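Local coordinates for gene 2 protein (PDB 5C12) that serves as the nuclease domain of a phage DNA-packaging terminase, holding magnesium ions in an active site for metal-dependent cleavage of DNA, at residues D252-M255 and M256-C260; S91-E95 and D96-H100; E212-F215 and A216-Q220. The protein carries 1 engineered substitution. One frame throughout, in Å; residues are numbered along the deposited sequence.

Contact 1 of 3, residues D252-M255 and M256-C260; sequences DALM and MCMHC. With MG (magnesium ion), chain C.
Asp252 meets Met256 through its carbonyl oxygen, while its flat carboxylate leads the other way, to the magnesium ion. A single carboxylate oxygen makes the metal bond, Asp252 OD2 to magnesium at 2.2 Å; four waters and Asp52 OD2 complete the shell. The other carboxylate oxygen, OD1, is hydrogen-bonded to Tyr173 OH, which would hold the group's rotation. The second flat group, the His259 ring, meets Phe172 and Phe137 with planes inclined at about 35° and 55°. Between these groups helix 249-256 of the RNase H-like nuclease fold ends and passes into a type I turn from Met256 to His259. Met256 N donates to Asp252 O at 3.0 Å and Cys257 N to Ala253 O at 3.3 Å. One residue ahead of the turn's own closing bond, His259 N to Met256 O, Met258 N donates to Met255 O at 3.0 Å. With CG beside its own backbone N (chi1 -68°), the Met256 chain runs back along the helix: CG lies 3.3 Å from Asp252 O, and CE reaches Ala253 CA at 3.9 Å. Met255 SD lies against Met256 CG at 4.0 Å, and Leu254 CD1 faces Met258 CE at 4.3 Å.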
loop_
_atom_site.group_PDB
_atom_site.type_symbol
_atom_site.label_atom_id
_atom_site.label_comp_id
_atom_site.label_asym_id
_atom_site.label_seq_id
_atom_site.Cartn_x
_atom_site.Cartn_y
_atom_site.Cartn_z
ATOM N N ASP A 252 3.903 -3.651 0.493
ATOM C CA ASP A 252 3.627 -3.297 -0.904
ATOM C C ASP A 252 2.126 -3.282 -1.185
ATOM O O ASP A 252 1.625 -2.450 -1.938
ATOM C CB ASP A 252 4.305 -4.296 -1.851
ATOM C CG ASP A 252 5.808 -4.084 -1.984
ATOM O OD1 ASP A 252 6.383 -3.113 -1.436
ATOM O OD2 ASP A 252 6.428 -4.930 -2.655
ATOM N N ALA A 253 1.411 -4.241 -0.619
ATOM C CA ALA A 253 -0.037 -4.329 -0.769
ATOM C C ALA A 253 -0.698 -3.069 -0.203
ATOM O O ALA A 253 -1.558 -2.441 -0.827
ATOM C CB ALA A 253 -0.556 -5.585 -0.090
ATOM N N LEU A 254 -0.237 -2.631 0.972
ATOM C CA LEU A 254 -0.787 -1.434 1.580
ATOM C C LEU A 254 -0.470 -0.201 0.720
ATOM O O LEU A 254 -1.320 0.660 0.512
ATOM C CB LEU A 254 -0.290 -1.290 3.025
ATOM C CG LEU A 254 -0.774 -0.011 3.708
ATOM C CD1 LEU A 254 -2.270 0.008 3.863
ATOM C CD2 LEU A 254 -0.076 0.136 5.047
ATOM N N MET A 255 0.763 -0.120 0.247
ATOM C CA MET A 255 1.199 0.978 -0.592
ATOM C C MET A 255 0.311 1.102 -1.829
ATOM O O MET A 255 -0.117 2.216 -2.218
ATOM C CB MET A 255 2.669 0.769 -0.980
ATOM C CG MET A 255 3.176 1.788 -2.016
ATOM S SD MET A 255 2.880 1.362 -3.736
ATOM C CE MET A 255 4.034 0.032 -3.879
ATOM N N MET A 256 0.037 -0.020 -2.489
ATOM C CA MET A 256 -0.769 0.041 -3.702
ATOM C C MET A 256 -2.181 0.547 -3.450
ATOM O O MET A 256 -2.784 1.208 -4.289
ATOM C CB MET A 256 -0.764 -1.314 -4.426
ATOM C CG MET A 256 0.596 -1.634 -5.000
ATOM S SD MET A 256 0.645 -3.190 -5.942
ATOM C CE MET A 256 0.567 -4.374 -4.605
ATOM N N CYS A 257 -2.712 0.226 -2.286
ATOM C CA CYS A 257 -4.003 0.733 -1.833
ATOM C C CYS A 257 -4.112 2.240 -1.735
ATOM O O CYS A 257 -5.210 2.767 -1.625
ATOM C CB CYS A 257 -4.302 0.209 -0.434
ATOM S SG CYS A 257 -4.913 -1.405 -0.496
ATOM N N MET A 258 -2.973 2.929 -1.698
ATOM C CA MET A 258 -2.960 4.373 -1.636
ATOM C C MET A 258 -3.426 4.998 -2.907
ATOM O O MET A 258 -3.804 6.147 -2.912
ATOM C CB MET A 258 -1.550 4.902 -1.323
ATOM C CG MET A 258 -0.982 4.392 -0.004
ATOM S SD MET A 258 -1.866 5.068 1.430
ATOM C CE MET A 258 -2.967 3.731 1.850
ATOM N N HIS A 259 -3.427 4.226 -3.999
ATOM C CA HIS A 259 -3.857 4.779 -5.258
ATOM C C HIS A 259 -5.301 4.372 -5.421
ATOM O O HIS A 259 -5.594 3.173 -5.487
ATOM C CB HIS A 259 -2.996 4.226 -6.382
ATOM C CG HIS A 259 -3.377 4.724 -7.734
ATOM N ND1 HIS A 259 -3.799 6.014 -7.966
ATOM C CD2 HIS A 259 -3.409 4.093 -8.931
ATOM C CE1 HIS A 259 -4.067 6.160 -9.249
ATOM N NE2 HIS A 259 -3.838 5.011 -9.856
ATOM N N CYS A 260 -6.206 5.349 -5.416
ATOM C CA CYS A 260 -7.601 5.076 -5.748
ATOM C C CYS A 260 -7.849 5.449 -7.210
ATOM O O CYS A 260 -7.921 6.624 -7.554
ATOM C CB CYS A 260 -8.560 5.832 -4.830
ATOM S SG CYS A 260 -10.254 5.207 -4.935
HETATM MG MG MG C . 6.107 -6.803 -3.743
HETATM O O HOH W 1 5.331 -5.397 -5.199
HETATM O O HOH W 2 6.101 -8.240 -4.985
HETATM O O HOH W 3 6.902 -8.005 -2.245
HETATM O O HOH W 4 8.000 -6.458 -4.497
#

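Contact 2 of 3, residues S91-E95 and D96-H100; sequences SLAIE and DGADH
Asp96 turns its side chain back along the end of helix 82-95, over the carbonyl of Leu92. CB starts 3.4 Å from Leu92 O, and CG, held beside the backbone N (chi1 -75°), comes to 3.3 Å from the same oxygen. At the tip, Asp96 OD2 lies 3.4 Å from Leu92 O; the two are both acceptors, and OD2 accepts a hydrogen bond from Tyr63 OH instead. OD1 makes a salt bridge with Arg73, whose charge probably eases the crowding of oxygens. Leu92 O is itself occupied by Asp96 N at 2.8 Å. Beyond Asp96 the chain leaves the helix at Gly97, whose positive phi (68°) suits glycine. Gly97 N bonds to Ile94 O, and Ala98 N reaches back to Ala93 O at 3.0 Å in a nearly straight bond. Alongside it the methyl groups Ala93 CB and Ala98 CB lie 4.0 Å apart, next to Ser49 of strand 47-52. The two bonds back into the last turn and the glycine in left-handed helical conformation make a Schellman motif, accompanied by the apolar contact that often goes with it, here closing helix 82-95 before strand 100-104.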
loop_
_atom_site.group_PDB
_atom_site.type_symbol
_atom_site.label_atom_id
_atom_site.label_comp_id
_atom_site.label_asym_id
_atom_site.label_seq_id
_atom_site.Cartn_x
_atom_site.Cartn_y
_atom_site.Cartn_z
ATOM N N SER A 91 -11.115 -12.955 -3.761
ATOM C CA SER A 91 -12.158 -13.373 -2.829
ATOM C C SER A 91 -12.160 -12.495 -1.581
ATOM O O SER A 91 -13.220 -12.120 -1.096
ATOM C CB SER A 91 -11.990 -14.837 -2.466
ATOM O OG SER A 91 -12.388 -15.642 -3.563
ATOM N N LEU A 92 -10.989 -12.140 -1.066
ATOM C CA LEU A 92 -10.929 -11.173 0.045
ATOM C C LEU A 92 -11.523 -9.820 -0.343
ATOM O O LEU A 92 -12.255 -9.210 0.434
ATOM C CB LEU A 92 -9.502 -10.999 0.587
ATOM C CG LEU A 92 -8.976 -12.160 1.442
ATOM C CD1 LEU A 92 -7.518 -11.884 1.762
ATOM C CD2 LEU A 92 -9.802 -12.332 2.700
ATOM N N ALA A 93 -11.223 -9.352 -1.549
ATOM C CA ALA A 93 -11.753 -8.081 -2.006
ATOM C C ALA A 93 -13.285 -8.121 -2.037
ATOM O O ALA A 93 -13.966 -7.165 -1.646
ATOM C CB ALA A 93 -11.189 -7.738 -3.384
ATOM N N ILE A 94 -13.836 -9.223 -2.523
ATOM C CA ILE A 94 -15.268 -9.394 -2.487
ATOM C C ILE A 94 -15.799 -9.383 -1.048
ATOM O O ILE A 94 -16.777 -8.689 -0.749
ATOM C CB ILE A 94 -15.655 -10.676 -3.237
ATOM C CG1 ILE A 94 -15.372 -10.478 -4.725
ATOM C CG2 ILE A 94 -17.129 -11.036 -3.000
ATOM C CD1 ILE A 94 -15.332 -11.773 -5.479
ATOM N N GLU A 95 -15.159 -10.139 -0.162
ATOM C CA GLU A 95 -15.574 -10.214 1.239
ATOM C C GLU A 95 -15.533 -8.833 1.905
ATOM O O GLU A 95 -16.392 -8.508 2.741
ATOM C CB GLU A 95 -14.672 -11.203 1.973
ATOM C CG GLU A 95 -15.037 -11.444 3.416
ATOM C CD GLU A 95 -14.199 -12.536 4.068
ATOM O OE1 GLU A 95 -13.330 -13.125 3.390
ATOM O OE2 GLU A 95 -14.411 -12.810 5.266
ATOM N N ASP A 96 -14.564 -8.017 1.499
ATOM C CA ASP A 96 -14.357 -6.702 2.076
ATOM C C ASP A 96 -15.226 -5.617 1.447
ATOM O O ASP A 96 -15.178 -4.464 1.880
ATOM C CB ASP A 96 -12.885 -6.292 1.956
ATOM C CG ASP A 96 -11.993 -7.019 2.954
ATOM O OD1 ASP A 96 -12.525 -7.476 3.986
ATOM O OD2 ASP A 96 -10.779 -7.160 2.686
ATOM N N GLY A 97 -16.005 -5.966 0.436
ATOM C CA GLY A 97 -16.874 -5.005 -0.226
ATOM C C GLY A 97 -16.086 -3.956 -0.992
ATOM O O GLY A 97 -16.470 -2.788 -1.044
ATOM N N ALA A 98 -14.966 -4.368 -1.579
ATOM C CA ALA A 98 -14.132 -3.452 -2.330
ATOM C C ALA A 98 -14.874 -2.792 -3.473
ATOM O O ALA A 98 -15.656 -3.431 -4.173
ATOM C CB ALA A 98 -12.882 -4.151 -2.856
ATOM N N ASP A 99 -14.586 -1.510 -3.664
ATOM C CA ASP A 99 -14.995 -0.778 -4.855
ATOM C C ASP A 99 -13.901 -0.844 -5.905
ATOM O O ASP A 99 -14.178 -0.822 -7.096
ATOM C CB ASP A 99 -15.281 0.683 -4.488
ATOM C CG ASP A 99 -16.423 0.811 -3.512
ATOM O OD1 ASP A 99 -17.551 0.424 -3.857
ATOM O OD2 ASP A 99 -16.209 1.277 -2.374
ATOM N N HIS A 100 -12.655 -0.934 -5.463
ATOM C CA HIS A 100 -11.488 -0.920 -6.330
ATOM C C HIS A 100 -10.485 -1.934 -5.841
ATOM O O HIS A 100 -10.191 -1.999 -4.654
ATOM C CB HIS A 100 -10.847 0.465 -6.321
ATOM C CG HIS A 100 -11.795 1.569 -6.640
ATOM N ND1 HIS A 100 -12.264 1.804 -7.913
ATOM C CD2 HIS A 100 -12.364 2.513 -5.852
ATOM C CE1 HIS A 100 -13.079 2.843 -7.894
ATOM N NE2 HIS A 100 -13.153 3.296 -6.656
#

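Contact 3 of 3, residues E212-F215 and A216-Q220; sequences EKLF and AELTQ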
loop_
_atom_site.group_PDB
_atom_site.type_symbol
_atom_site.label_atom_id
_atom_site.label_comp_id
_atom_site.label_asym_id
_atom_site.label_seq_id
_atom_site.Cartn_x
_atom_site.Cartn_y
_atom_site.Cartn_z
ATOM N N GLU A 212 1.592 -6.187 13.429
ATOM C CA GLU A 212 3.018 -6.213 13.763
ATOM C C GLU A 212 3.866 -6.659 12.560
ATOM O O GLU A 212 4.937 -6.100 12.319
ATOM C CB GLU A 212 3.295 -7.122 14.960
ATOM C CG GLU A 212 4.774 -7.215 15.288
ATOM C CD GLU A 212 5.399 -5.839 15.428
ATOM O OE1 GLU A 212 4.782 -5.014 16.139
ATOM O OE2 GLU A 212 6.471 -5.571 14.819
ATOM N N LYS A 213 3.411 -7.661 11.815
ATOM C CA LYS A 213 4.171 -8.094 10.638
ATOM C C LYS A 213 4.261 -6.975 9.606
ATOM O O LYS A 213 5.331 -6.732 9.014
ATOM C CB LYS A 213 3.529 -9.331 9.973
ATOM C CG LYS A 213 3.593 -10.594 10.800
ATOM C CD LYS A 213 3.331 -11.785 9.887
ATOM C CE LYS A 213 3.378 -13.085 10.620
ATOM N NZ LYS A 213 3.563 -14.203 9.642
ATOM N N LEU A 214 3.146 -6.283 9.389
ATOM C CA LEU A 214 3.114 -5.153 8.473
ATOM C C LEU A 214 4.112 -4.081 8.929
ATOM O O LEU A 214 4.896 -3.566 8.132
ATOM C CB LEU A 214 1.724 -4.549 8.399
ATOM C CG LEU A 214 1.644 -3.208 7.671
ATOM C CD1 LEU A 214 1.826 -3.393 6.180
ATOM C CD2 LEU A 214 0.331 -2.456 7.988
ATOM N N PHE A 215 4.062 -3.740 10.211
ATOM C CA PHE A 215 4.916 -2.689 10.713
ATOM C C PHE A 215 6.394 -3.020 10.542
ATOM O O PHE A 215 7.202 -2.142 10.226
ATOM C CB PHE A 215 4.616 -2.414 12.185
ATOM C CG PHE A 215 3.303 -1.714 12.432
ATOM C CD1 PHE A 215 2.433 -1.397 11.408
ATOM C CD2 PHE A 215 2.951 -1.349 13.724
ATOM C CE1 PHE A 215 1.240 -0.735 11.666
ATOM C CE2 PHE A 215 1.767 -0.686 13.972
ATOM C CZ PHE A 215 0.915 -0.371 12.959
ATOM N N ALA A 216 6.751 -4.276 10.772
ATOM C CA ALA A 216 8.131 -4.716 10.641
ATOM C C ALA A 216 8.612 -4.631 9.199
ATOM O O ALA A 216 9.809 -4.523 8.955
ATOM C CB ALA A 216 8.289 -6.125 11.145
ATOM N N GLU A 217 7.686 -4.733 8.246
ATOM C CA GLU A 217 8.025 -4.557 6.846
ATOM C C GLU A 217 8.110 -3.088 6.484
ATOM O O GLU A 217 9.054 -2.661 5.820
ATOM C CB GLU A 217 7.006 -5.274 5.929
ATOM C CG GLU A 217 7.079 -6.787 5.999
ATOM C CD GLU A 217 6.173 -7.493 4.973
ATOM O OE1 GLU A 217 5.516 -6.786 4.174
ATOM O OE2 GLU A 217 6.145 -8.741 5.002
ATOM N N LEU A 218 7.153 -2.295 6.956
ATOM C CA LEU A 218 7.099 -0.880 6.601
ATOM C C LEU A 218 8.349 -0.096 7.027
ATOM O O LEU A 218 8.769 0.839 6.333
ATOM C CB LEU A 218 5.851 -0.216 7.191
ATOM C CG LEU A 218 4.507 -0.501 6.502
ATOM C CD1 LEU A 218 3.369 0.107 7.288
ATOM C CD2 LEU A 218 4.489 0.055 5.082
ATOM N N THR A 219 8.934 -0.457 8.166
ATOM C CA THR A 219 10.109 0.246 8.643
ATOM C C THR A 219 11.388 -0.169 7.939
ATOM O O THR A 219 12.455 0.377 8.239
ATOM C CB THR A 219 10.280 0.062 10.151
ATOM O OG1 THR A 219 10.338 -1.337 10.456
ATOM C CG2 THR A 219 9.102 0.715 10.875
ATOM N N GLN A 220 11.274 -1.096 6.986
ATOM C CA GLN A 220 12.415 -1.539 6.188
ATOM C C GLN A 220 12.455 -0.867 4.816
ATOM O O GLN A 220 13.466 -0.958 4.121
ATOM C CB GLN A 220 12.365 -3.053 5.980
ATOM C CG GLN A 220 12.366 -3.874 7.264
ATOM C CD GLN A 220 13.748 -4.189 7.748
ATOM O OE1 GLN A 220 14.564 -3.291 7.969
ATOM N NE2 GLN A 220 14.035 -5.476 7.906
#
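The last turns of helix 208-218 bring Leu214 and Leu218 together, one turn apart on the face turned toward helix 249-256. Leu214 CG stands 3.8 Å from Leu218 CD1, and its CD1 methyl lies 4.0 Å from Leu218 CG, a branch-against-branch fit of two side chains set at a slant. The first torsions bring them there: with CG anti to the backbone N (chi1 169°), Leu214 turns forward along the helix beyond CB, whereas Leu218 keeps CG beside its N (chi1 -76°) and leans back to meet it. Beneath them Leu218 N donates to Leu214 O at 2.8 Å, within an i to i+4 ladder that also joins Ala216 N to Glu212 O at 3.0 Å. In the nuclease fold this helix packs on both helix 26-32 and metal-bearing helix 249-256. Phe215 sends its ring edge-to-face against Phe201, and its CD1 approaches Leu218 CD1 obliquely at 4.5 Å. Glu217 lays CG at 3.5 Å from Lys213 O and then extends away, its OE1 accepting a hydrogen bond from Ala251 N in the first turn of helix 249-256, whose dipole would probably favour the negative charge. Glu212 and Lys213 end in salt bridges with Arg26 and Glu76. At the helix end, Thr219 N bonds to Phe215 O at 3.2 Å.

In the fold
All three contacts lie at helix ends, yet their depth differs. Contact 1 is wholly buried near the centre of the chain, joining sulfur and methyl packing to a metal-bound carboxylate. Contacts 2 and 3 are only partly buried: in contact 2 backbone bonds dominate around a glycine, while contact 3 rests on a leucine pair, with charged groups bridging to other helices and strands. Contact 1 touches both others, Leu254 packing on Leu214 and Leu218 of contact 3, and Cys260 on His100 of contact 2. Contacts 2 and 3 do not meet, their nearest atoms about 13 Å apart, and helix 249-256 with its tail lies between.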